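Local atomic coordinates of core protein VP4 (Bluetongue virus, PDB entry 2JHP), a protein that caps viral mRNA as a multifunctional enzyme of the virus core, with pockets that bind S-adenosyl-L-homocysteine and guanine, and is one of five inner-capsid proteins. Residues D332-R337 and K368-Y373; F283-L288 and K306-N311; P157-E162 and S320-P325. All coordinates share one frame; numbering follows the deposited sequence.

Contact 1 of 3, residues D332-R337 and K368-Y373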
loop_
_atom_site.group_PDB
_atom_site.type_symbol
_atom_site.label_atom_id
_atom_site.label_comp_id
_atom_site.label_asym_id
_atom_site.label_seq_id
_atom_site.Cartn_x
_atom_site.Cartn_y
_atom_site.Cartn_z
ATOM N N ASP A 332 14.056 1.022 -32.308
ATOM C CA ASP A 332 15.304 1.354 -33.005
ATOM C C ASP A 332 16.076 2.529 -32.392
ATOM O O ASP A 332 17.170 2.863 -32.854
ATOM C CB ASP A 332 15.061 1.600 -34.504
ATOM C CG ASP A 332 13.940 2.604 -34.792
ATOM O OD1 ASP A 332 13.433 3.274 -33.889
ATOM O OD2 ASP A 332 13.553 2.736 -35.962
ATOM N N MET A 333 15.503 3.140 -31.359
ATOM C CA MET A 333 16.094 4.297 -30.695
ATOM C C MET A 333 17.288 3.892 -29.814
ATOM O O MET A 333 17.118 3.430 -28.680
ATOM C CB MET A 333 15.004 5.022 -29.879
ATOM C CG MET A 333 15.459 6.136 -28.931
ATOM S SD MET A 333 16.137 7.612 -29.708
ATOM C CE MET A 333 15.011 7.909 -31.081
ATOM N N TYR A 334 18.498 4.070 -30.342
ATOM C CA TYR A 334 19.712 3.692 -29.606
ATOM C C TYR A 334 20.236 4.800 -28.722
ATOM O O TYR A 334 21.330 5.334 -28.922
ATOM C CB TYR A 334 20.789 3.161 -30.541
ATOM C CG TYR A 334 20.487 1.764 -30.992
ATOM C CD1 TYR A 334 19.925 1.529 -32.243
ATOM C CD2 TYR A 334 20.735 0.679 -30.155
ATOM C CE1 TYR A 334 19.631 0.248 -32.663
ATOM C CE2 TYR A 334 20.442 -0.605 -30.556
ATOM C CZ TYR A 334 19.897 -0.818 -31.816
ATOM O OH TYR A 334 19.613 -2.091 -32.233
ATOM N N GLU A 335 19.429 5.108 -27.723
ATOM C CA GLU A 335 19.682 6.180 -26.780
ATOM C C GLU A 335 19.227 5.712 -25.405
ATOM O O GLU A 335 18.153 5.116 -25.254
ATOM C CB GLU A 335 18.903 7.413 -27.213
ATOM C CG GLU A 335 19.117 8.640 -26.385
ATOM C CD GLU A 335 18.337 9.814 -26.933
ATOM O OE1 GLU A 335 18.732 10.332 -28.002
ATOM O OE2 GLU A 335 17.328 10.217 -26.303
ATOM N N LEU A 336 20.068 5.958 -24.411
ATOM C CA LEU A 336 19.748 5.628 -23.031
ATOM C C LEU A 336 19.715 6.911 -22.235
ATOM O O LEU A 336 19.834 8.000 -22.804
ATOM C CB LEU A 336 20.798 4.681 -22.446
ATOM C CG LEU A 336 21.096 3.399 -23.227
ATOM C CD1 LEU A 336 22.339 2.776 -22.669
ATOM C CD2 LEU A 336 19.942 2.401 -23.200
ATOM N N ARG A 337 19.543 6.782 -20.923
ATOM C CA ARG A 337 19.661 7.916 -20.014
ATOM C C ARG A 337 20.753 7.648 -18.999
ATOM O O ARG A 337 20.921 6.524 -18.521
ATOM C CB ARG A 337 18.332 8.217 -19.318
ATOM C CG ARG A 337 17.266 8.800 -20.230
ATOM C CD ARG A 337 17.671 10.159 -20.760
ATOM N NE ARG A 337 16.880 10.537 -21.925
ATOM C CZ ARG A 337 17.042 11.661 -22.619
ATOM N NH1 ARG A 337 17.955 12.556 -22.259
ATOM N NH2 ARG A 337 16.275 11.902 -23.673
ATOM N N LYS A 368 22.344 -4.264 -26.682
ATOM C CA LYS A 368 21.371 -5.276 -26.272
ATOM C C LYS A 368 20.250 -4.684 -25.437
ATOM O O LYS A 368 19.086 -5.043 -25.619
ATOM C CB LYS A 368 22.034 -6.407 -25.479
ATOM C CG LYS A 368 22.031 -7.768 -26.176
ATOM C CD LYS A 368 20.677 -8.494 -26.082
ATOM C CE LYS A 368 20.585 -9.630 -27.103
ATOM N NZ LYS A 368 19.286 -10.353 -27.050
ATOM N N MET A 369 20.598 -3.788 -24.516
ATOM C CA MET A 369 19.600 -3.220 -23.618
ATOM C C MET A 369 18.426 -2.631 -24.403
ATOM O O MET A 369 17.266 -2.974 -24.143
ATOM C CB MET A 369 20.221 -2.176 -22.685
ATOM C CG MET A 369 21.031 -2.768 -21.550
ATOM S SD MET A 369 21.188 -1.649 -20.145
ATOM C CE MET A 369 22.419 -0.501 -20.732
ATOM N N VAL A 370 18.744 -1.765 -25.368
ATOM C CA VAL A 370 17.759 -1.188 -26.281
ATOM C C VAL A 370 16.889 -2.292 -26.889
ATOM O O VAL A 370 15.666 -2.256 -26.792
ATOM C CB VAL A 370 18.445 -0.378 -27.406
ATOM C CG1 VAL A 370 17.430 0.045 -28.489
ATOM C CG2 VAL A 370 19.192 0.828 -26.832
ATOM N N GLU A 371 17.533 -3.286 -27.487
ATOM C CA GLU A 371 16.833 -4.391 -28.157
ATOM C C GLU A 371 15.955 -5.215 -27.221
ATOM O O GLU A 371 14.959 -5.793 -27.654
ATOM C CB GLU A 371 17.838 -5.309 -28.840
ATOM C CG GLU A 371 18.706 -4.583 -29.840
ATOM C CD GLU A 371 20.028 -5.279 -30.089
ATOM O OE1 GLU A 371 20.159 -6.488 -29.762
ATOM O OE2 GLU A 371 20.939 -4.607 -30.620
ATOM N N LEU A 372 16.333 -5.270 -25.946
ATOM C CA LEU A 372 15.587 -6.041 -24.961
ATOM C C LEU A 372 14.424 -5.268 -24.338
ATOM O O LEU A 372 13.386 -5.858 -24.056
ATOM C CB LEU A 372 16.509 -6.562 -23.846
ATOM C CG LEU A 372 17.463 -7.732 -24.110
ATOM C CD1 LEU A 372 18.353 -7.974 -22.892
ATOM C CD2 LEU A 372 16.702 -8.995 -24.459
ATOM N N TYR A 373 14.584 -3.960 -24.130
ATOM C CA TYR A 373 13.612 -3.207 -23.330
ATOM C C TYR A 373 12.828 -2.098 -24.042
ATOM O O TYR A 373 11.718 -1.771 -23.628
ATOM C CB TYR A 373 14.270 -2.691 -22.035
ATOM C CG TYR A 373 14.983 -3.776 -21.254
ATOM C CD1 TYR A 373 14.281 -4.853 -20.703
ATOM C CD2 TYR A 373 16.359 -3.736 -21.083
ATOM C CE1 TYR A 373 14.938 -5.861 -19.999
ATOM C CE2 TYR A 373 17.026 -4.738 -20.379
ATOM C CZ TYR A 373 16.313 -5.796 -19.841
ATOM O OH TYR A 373 16.999 -6.777 -19.150
#
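V370 stands across the ring of Y334, the two side chains meeting at about a right angle. Its CG1 lies over one ring face, 4.0 Å from the Y334 ring centroid and shifted toward the rim, a CH-pi contact. The other branch, V370 CG2, touches Y334 CD2 at 3.7 Å. Because CG1 is anti to the backbone N of V370 (chi1 171°), it also reaches the backbone of the facing segment, 3.4 Å from M333 O. At the far end of the ring, the hydroxyl Y334 OH donates to E371 OE2 at 3.3 Å. The acceptor oxygen is near the ring plane, yet ring and carboxylate are almost perpendicular, 85° apart, and the hydroxyl meets E371 OE2 on its anti side. Y334, the centre of an inverse gamma turn, leads into strand 335-341, an antiparallel strand of a methyltransferase-type Rossmann-like sheet; the 368-373 part of helix 363-373 runs nearly perpendicular to residues 335-337. Deeper in, L336 splits its two methyls between V370 and M369: CD2 to V370 CG2 at 4.0 Å, and CD1 to M369 CE at 3.8 Å, where the chain of M369 bends at chi3. V366 of the same helix also packs on L336, and Y160 on M369.

Contact 2 of 3, residues F283-L288 and K306-N311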
loop_
_atom_site.group_PDB
_atom_site.type_symbol
_atom_site.label_atom_id
_atom_site.label_comp_id
_atom_site.label_asym_id
_atom_site.label_seq_id
_atom_site.Cartn_x
_atom_site.Cartn_y
_atom_site.Cartn_z
ATOM N N PHE A 283 28.483 13.197 -29.396
ATOM C CA PHE A 283 29.285 12.616 -28.332
ATOM C C PHE A 283 29.821 13.703 -27.392
ATOM O O PHE A 283 29.740 13.575 -26.171
ATOM C CB PHE A 283 30.426 11.797 -28.939
ATOM C CG PHE A 283 31.059 10.835 -27.979
ATOM C CD1 PHE A 283 30.536 9.555 -27.812
ATOM C CD2 PHE A 283 32.191 11.203 -27.247
ATOM C CE1 PHE A 283 31.118 8.652 -26.918
ATOM C CE2 PHE A 283 32.787 10.307 -26.342
ATOM C CZ PHE A 283 32.248 9.027 -26.184
ATOM N N ALA A 284 30.353 14.779 -27.969
ATOM C CA ALA A 284 30.902 15.876 -27.174
ATOM C C ALA A 284 29.823 16.654 -26.411
ATOM O O ALA A 284 30.126 17.316 -25.424
ATOM C CB ALA A 284 31.746 16.804 -28.043
ATOM N N GLU A 285 28.578 16.573 -26.875
ATOM C CA GLU A 285 27.432 17.158 -26.149
ATOM C C GLU A 285 27.031 16.330 -24.943
ATOM O O GLU A 285 26.817 16.878 -23.867
ATOM C CB GLU A 285 26.210 17.355 -27.053
ATOM C CG GLU A 285 26.425 18.366 -28.171
ATOM C CD GLU A 285 25.321 18.318 -29.208
ATOM O OE1 GLU A 285 24.631 17.272 -29.307
ATOM O OE2 GLU A 285 25.150 19.328 -29.925
ATOM N N ASP A 286 26.921 15.018 -25.126
ATOM C CA ASP A 286 26.572 14.138 -24.014
ATOM C C ASP A 286 27.648 14.226 -22.935
ATOM O O ASP A 286 27.326 14.343 -21.754
ATOM C CB ASP A 286 26.388 12.685 -24.479
ATOM C CG ASP A 286 25.197 12.497 -25.437
ATOM O OD1 ASP A 286 24.380 13.436 -25.624
ATOM O OD2 ASP A 286 25.076 11.381 -25.984
ATOM N N ARG A 287 28.913 14.187 -23.360
ATOM C CA ARG A 287 30.068 14.324 -22.467
ATOM C C ARG A 287 30.091 15.667 -21.733
ATOM O O ARG A 287 30.556 15.735 -20.594
ATOM C CB ARG A 287 31.406 14.161 -23.228
ATOM C CG ARG A 287 31.874 12.731 -23.595
ATOM C CD ARG A 287 31.031 11.599 -22.958
ATOM N NE ARG A 287 30.087 11.029 -23.924
ATOM C CZ ARG A 287 28.985 10.358 -23.608
ATOM N NH1 ARG A 287 28.659 10.164 -22.338
ATOM N NH2 ARG A 287 28.199 9.887 -24.571
ATOM N N LEU A 288 29.614 16.725 -22.396
ATOM C CA LEU A 288 29.619 18.075 -21.825
ATOM C C LEU A 288 28.639 18.187 -20.669
ATOM O O LEU A 288 28.988 18.715 -19.610
ATOM C CB LEU A 288 29.284 19.136 -22.878
ATOM C CG LEU A 288 29.324 20.587 -22.386
ATOM C CD1 LEU A 288 30.726 20.929 -21.871
ATOM C CD2 LEU A 288 28.885 21.582 -23.469
ATOM N N LYS A 306 21.277 12.985 -21.331
ATOM C CA LYS A 306 21.047 12.338 -22.620
ATOM C C LYS A 306 22.238 11.450 -22.975
ATOM O O LYS A 306 23.389 11.849 -22.799
ATOM C CB LYS A 306 20.857 13.404 -23.694
ATOM C CG LYS A 306 20.124 12.948 -24.932
ATOM C CD LYS A 306 20.358 13.931 -26.081
ATOM C CE LYS A 306 19.116 14.115 -26.936
ATOM N NZ LYS A 306 18.437 12.824 -27.199
ATOM N N HIS A 307 21.965 10.246 -23.465
ATOM C CA HIS A 307 23.036 9.302 -23.733
ATOM C C HIS A 307 22.848 8.528 -25.031
ATOM O O HIS A 307 22.348 7.404 -25.017
ATOM C CB HIS A 307 23.177 8.323 -22.567
ATOM C CG HIS A 307 24.478 7.586 -22.552
ATOM N ND1 HIS A 307 24.643 6.359 -23.156
ATOM C CD2 HIS A 307 25.678 7.905 -22.010
ATOM C CE1 HIS A 307 25.887 5.951 -22.982
ATOM N NE2 HIS A 307 26.538 6.872 -22.295
ATOM N N ARG A 308 23.251 9.119 -26.152
ATOM C CA ARG A 308 23.226 8.385 -27.429
ATOM C C ARG A 308 24.474 7.518 -27.571
ATOM O O ARG A 308 25.587 7.985 -27.349
ATOM C CB ARG A 308 23.014 9.300 -28.663
ATOM C CG ARG A 308 23.660 10.691 -28.607
ATOM C CD ARG A 308 22.731 11.774 -28.004
ATOM N NE ARG A 308 22.239 12.709 -29.011
ATOM C CZ ARG A 308 22.722 13.932 -29.199
ATOM N NH1 ARG A 308 23.724 14.394 -28.454
ATOM N NH2 ARG A 308 22.202 14.694 -30.150
ATOM N N ILE A 309 24.264 6.246 -27.903
ATOM C CA ILE A 309 25.354 5.303 -28.161
ATOM C C ILE A 309 25.943 5.532 -29.553
ATOM O O ILE A 309 25.211 5.509 -30.547
ATOM C CB ILE A 309 24.882 3.841 -28.082
ATOM C CG1 ILE A 309 23.828 3.687 -26.990
ATOM C CG2 ILE A 309 26.081 2.903 -27.868
ATOM C CD1 ILE A 309 22.817 2.585 -27.236
ATOM N N PRO A 310 27.268 5.760 -29.622
ATOM C CA PRO A 310 28.008 5.959 -30.881
ATOM C C PRO A 310 27.980 4.733 -31.806
ATOM O O PRO A 310 27.729 3.615 -31.349
ATOM C CB PRO A 310 29.437 6.240 -30.405
ATOM C CG PRO A 310 29.511 5.649 -29.023
ATOM C CD PRO A 310 28.148 5.868 -28.440
ATOM N N ASN A 311 28.231 4.947 -33.093
ATOM C CA ASN A 311 28.199 3.863 -34.070
ATOM C C ASN A 311 29.592 3.344 -34.381
ATOM O O ASN A 311 29.794 2.144 -34.580
ATOM C CB ASN A 311 27.523 4.326 -35.363
ATOM C CG ASN A 311 26.102 4.817 -35.142
ATOM O OD1 ASN A 311 25.552 4.728 -34.032
ATOM N ND2 ASN A 311 25.496 5.340 -36.210
#
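The guanidinium of R308 turns its edge to the carboxylates of E285 and D286, while the aliphatic CD of K306 rests on one of its faces. E285 lies almost coplanar with it, the planes 1° apart, and R308 NH1 donates to E285 OE1 at 3.1 Å, nearly straight along the C-O direction. The same R308 NH1 bonds to D286 OD1, also at 3.1 Å, but here it comes from above the carboxylate, 44° out of its plane. One nitrogen thus joins two acidic groups of the helix. D286 is gripped a second time: the backbone N-H of R308 donates from N to D286 OD2 at 2.9 Å, on the syn side but well out of the carboxylate plane, so backbone and side chain of R308 together fix the rotation of the carboxylate. Bends at chi2 and chi3 fold the arginine round D286 to make this possible. The guanidinium of R287 has D286 CB over one face and H307 CD2 at its edge, 3.8 Å from R287 NH1, with ring and guanidinium 76° apart; its salt-bridge partner is E290. One turn earlier in the helix, the F283 ring carries R287 NE over the centre of one face, and F283 CE1 touches P310 CG at 4.0 Å. E285, D286 and R308 bridge helix 280-295 to the end of strand 302-308, and R287 joins their network through a long, purely electrostatic pair with D286. Strand 260-264, helix 280-295 and strand 302-308 make a beta-alpha-beta crossover of the Rossmann-like methyltransferase fold, here beside bound S-adenosyl-L-homocysteine, about 5 Å from the E285 side chain.

Contact 3 of 3, residues P157-E162 and S320-P325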
loop_
_atom_site.group_PDB
_atom_site.type_symbol
_atom_site.label_atom_id
_atom_site.label_comp_id
_atom_site.label_asym_id
_atom_site.label_seq_id
_atom_site.Cartn_x
_atom_site.Cartn_y
_atom_site.Cartn_z
ATOM N N PRO A 157 15.610 -2.429 -11.656
ATOM C CA PRO A 157 15.512 -2.327 -13.122
ATOM C C PRO A 157 16.793 -2.744 -13.807
ATOM O O PRO A 157 17.821 -2.897 -13.133
ATOM C CB PRO A 157 15.309 -0.825 -13.358
ATOM C CG PRO A 157 15.922 -0.163 -12.153
ATOM C CD PRO A 157 15.631 -1.095 -11.012
ATOM N N PRO A 158 16.737 -2.955 -15.140
ATOM C CA PRO A 158 17.905 -3.063 -16.010
ATOM C C PRO A 158 18.816 -1.852 -15.880
ATOM O O PRO A 158 18.365 -0.724 -16.055
ATOM C CB PRO A 158 17.297 -3.066 -17.411
ATOM C CG PRO A 158 15.928 -3.578 -17.226
ATOM C CD PRO A 158 15.477 -3.163 -15.875
ATOM N N LEU A 159 20.088 -2.093 -15.583
ATOM C CA LEU A 159 21.069 -1.025 -15.434
ATOM C C LEU A 159 22.352 -1.390 -16.143
ATOM O O LEU A 159 22.492 -2.503 -16.653
ATOM C CB LEU A 159 21.397 -0.804 -13.961
ATOM C CG LEU A 159 20.225 -0.756 -13.003
ATOM C CD1 LEU A 159 20.689 -0.939 -11.534
ATOM C CD2 LEU A 159 19.430 0.551 -13.167
ATOM N N TYR A 160 23.282 -0.437 -16.156
ATOM C CA TYR A 160 24.643 -0.654 -16.616
ATOM C C TYR A 160 25.647 0.146 -15.789
ATOM O O TYR A 160 25.510 1.366 -15.633
ATOM C CB TYR A 160 24.792 -0.275 -18.087
ATOM C CG TYR A 160 26.156 -0.621 -18.654
ATOM C CD1 TYR A 160 26.364 -1.820 -19.335
ATOM C CD2 TYR A 160 27.235 0.246 -18.509
ATOM C CE1 TYR A 160 27.605 -2.145 -19.858
ATOM C CE2 TYR A 160 28.478 -0.072 -19.025
ATOM C CZ TYR A 160 28.660 -1.271 -19.702
ATOM O OH TYR A 160 29.898 -1.596 -20.219
ATOM N N MET A 161 26.640 -0.565 -15.250
ATOM C CA MET A 161 27.903 0.023 -14.789
ATOM C C MET A 161 29.035 -0.999 -14.975
ATOM O O MET A 161 28.979 -1.853 -15.883
ATOM C CB MET A 161 27.862 0.510 -13.324
ATOM C CG MET A 161 26.498 0.580 -12.651
ATOM S SD MET A 161 26.298 -0.674 -11.372
ATOM C CE MET A 161 26.829 0.211 -9.899
ATOM N N GLU A 162 30.047 -0.890 -14.100
ATOM C CA GLU A 162 31.257 -1.743 -14.105
ATOM C C GLU A 162 31.546 -2.886 -15.117
ATOM O O GLU A 162 32.207 -2.594 -16.114
ATOM C CB GLU A 162 31.799 -2.012 -12.673
ATOM C CG GLU A 162 33.308 -2.275 -12.642
ATOM C CD GLU A 162 34.022 -1.598 -11.475
ATOM O OE1 GLU A 162 35.212 -1.923 -11.247
ATOM O OE2 GLU A 162 33.406 -0.738 -10.791
ATOM N N SER A 320 29.307 8.545 -15.009
ATOM C CA SER A 320 28.004 7.957 -14.738
ATOM C C SER A 320 27.855 7.306 -13.362
ATOM O O SER A 320 28.835 6.977 -12.697
ATOM C CB SER A 320 27.673 6.923 -15.825
ATOM O OG SER A 320 26.398 6.333 -15.602
ATOM N N THR A 321 26.601 7.138 -12.954
ATOM C CA THR A 321 26.237 6.227 -11.876
ATOM C C THR A 321 25.534 5.015 -12.510
ATOM O O THR A 321 25.957 3.875 -12.321
ATOM C CB THR A 321 25.346 6.923 -10.809
ATOM O OG1 THR A 321 26.106 7.912 -10.096
ATOM C CG2 THR A 321 24.775 5.908 -9.816
ATOM N N TYR A 322 24.476 5.270 -13.275
ATOM C CA TYR A 322 23.809 4.214 -14.034
ATOM C C TYR A 322 23.555 4.653 -15.467
ATOM O O TYR A 322 23.483 5.843 -15.757
ATOM C CB TYR A 322 22.460 3.821 -13.411
ATOM C CG TYR A 322 22.476 3.348 -11.970
ATOM C CD1 TYR A 322 21.713 3.993 -11.011
ATOM C CD2 TYR A 322 23.229 2.236 -11.574
ATOM C CE1 TYR A 322 21.702 3.558 -9.691
ATOM C CE2 TYR A 322 23.230 1.798 -10.257
ATOM C CZ TYR A 322 22.463 2.461 -9.322
ATOM O OH TYR A 322 22.454 2.030 -8.017
ATOM N N LEU A 323 23.438 3.674 -16.357
ATOM C CA LEU A 323 22.858 3.883 -17.676
ATOM C C LEU A 323 21.659 2.949 -17.798
ATOM O O LEU A 323 21.761 1.748 -17.524
ATOM C CB LEU A 323 23.871 3.601 -18.789
ATOM C CG LEU A 323 25.190 4.382 -18.817
ATOM C CD1 LEU A 323 26.170 3.752 -19.819
ATOM C CD2 LEU A 323 24.982 5.854 -19.133
ATOM N N PHE A 324 20.508 3.492 -18.173
ATOM C CA PHE A 324 19.354 2.623 -18.352
ATOM C C PHE A 324 18.479 2.911 -19.553
ATOM O O PHE A 324 18.548 3.992 -20.135
ATOM C CB PHE A 324 18.510 2.508 -17.079
ATOM C CG PHE A 324 18.460 3.748 -16.248
ATOM C CD1 PHE A 324 18.063 4.959 -16.795
ATOM C CD2 PHE A 324 18.770 3.684 -14.892
ATOM C CE1 PHE A 324 17.994 6.106 -16.007
ATOM C CE2 PHE A 324 18.706 4.818 -14.084
ATOM C CZ PHE A 324 18.312 6.032 -14.642
ATOM N N PRO A 325 17.658 1.916 -19.936
ATOM C CA PRO A 325 16.749 2.064 -21.067
ATOM C C PRO A 325 15.653 3.082 -20.770
ATOM O O PRO A 325 15.393 3.398 -19.607
ATOM C CB PRO A 325 16.154 0.662 -21.235
ATOM C CG PRO A 325 17.030 -0.250 -20.429
ATOM C CD PRO A 325 17.545 0.585 -19.310
#
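Y160 and L323 pair through their backbones: L323 N donates to Y160 O at 3.2 Å, in the carbonyl plane and on a lone pair, and L159 CA makes a CA-H...O contact of 3.5 Å with L323 O. On one side of this backbone pairing, the Y322 ring is lined by residues 159 and 161. L159 CD1 lies over one ring face, 3.9 Å from Y322 CE2, while M161 runs alongside and meets the ring at its edge. M161 CG is 3.8 Å from Y322 CD2, and bends at chi2 and chi3 bring M161 SD to 5.3 Å from the Y322 ring centroid, an edge-on Met-aromatic contact. The L159 and F324 side chains lie side by side, pointing the same way, and L159 CD2 lies in the plane of the F324 ring, 3.6 Å from F324 CD2. On the opposite side of the backbone, Y160 and L323 lie side by side, with Y160 CD2 3.9 Å from L323 CD1. P158 CB and P325 CD close the end of the contact at 4.1 Å. Segment 157-162 forms no regular strand; roughly antiparallel, it runs alongside 322-324, the outermost strand of the seven-stranded methyltransferase-type sheet. A classic beta bulge lies here, with T321 and Y322 both facing F339 of strand 335-341. T321 CG2 covers the Y322 ring face opposite L159, so the ring is held between two aliphatic groups. Farther out, Y322 OH is hydrogen-bonded to H353 ND1, and Y160 OH to V362 N, which fixes the polar ends of both tyrosines. Y373 of helix 363-373 packs on both P158 and P325, and L386 of helix 380-391 covers F324.

The three contacts share one mixed seven-stranded sheet of Rossmann-like methyltransferase type, with strands 302-308, 335-341 and 322-324 as consecutive neighbours at one side. Contact 2 is nested inside the long loop closed by contact 3, and contact 1 follows both along the chain. Their centres lie 12 to 15 Å apart. Contacts 1 and 2 join through the salt bridge of E335 OE1 with K306 NZ (2.6 Å); contacts 1 and 3 meet where M369 packs on Y160 and Y373 on P158; H307 touches L323 between contacts 2 and 3. Together they attach a helix on the cofactor side, a second helix and an edge loop to the same sheet.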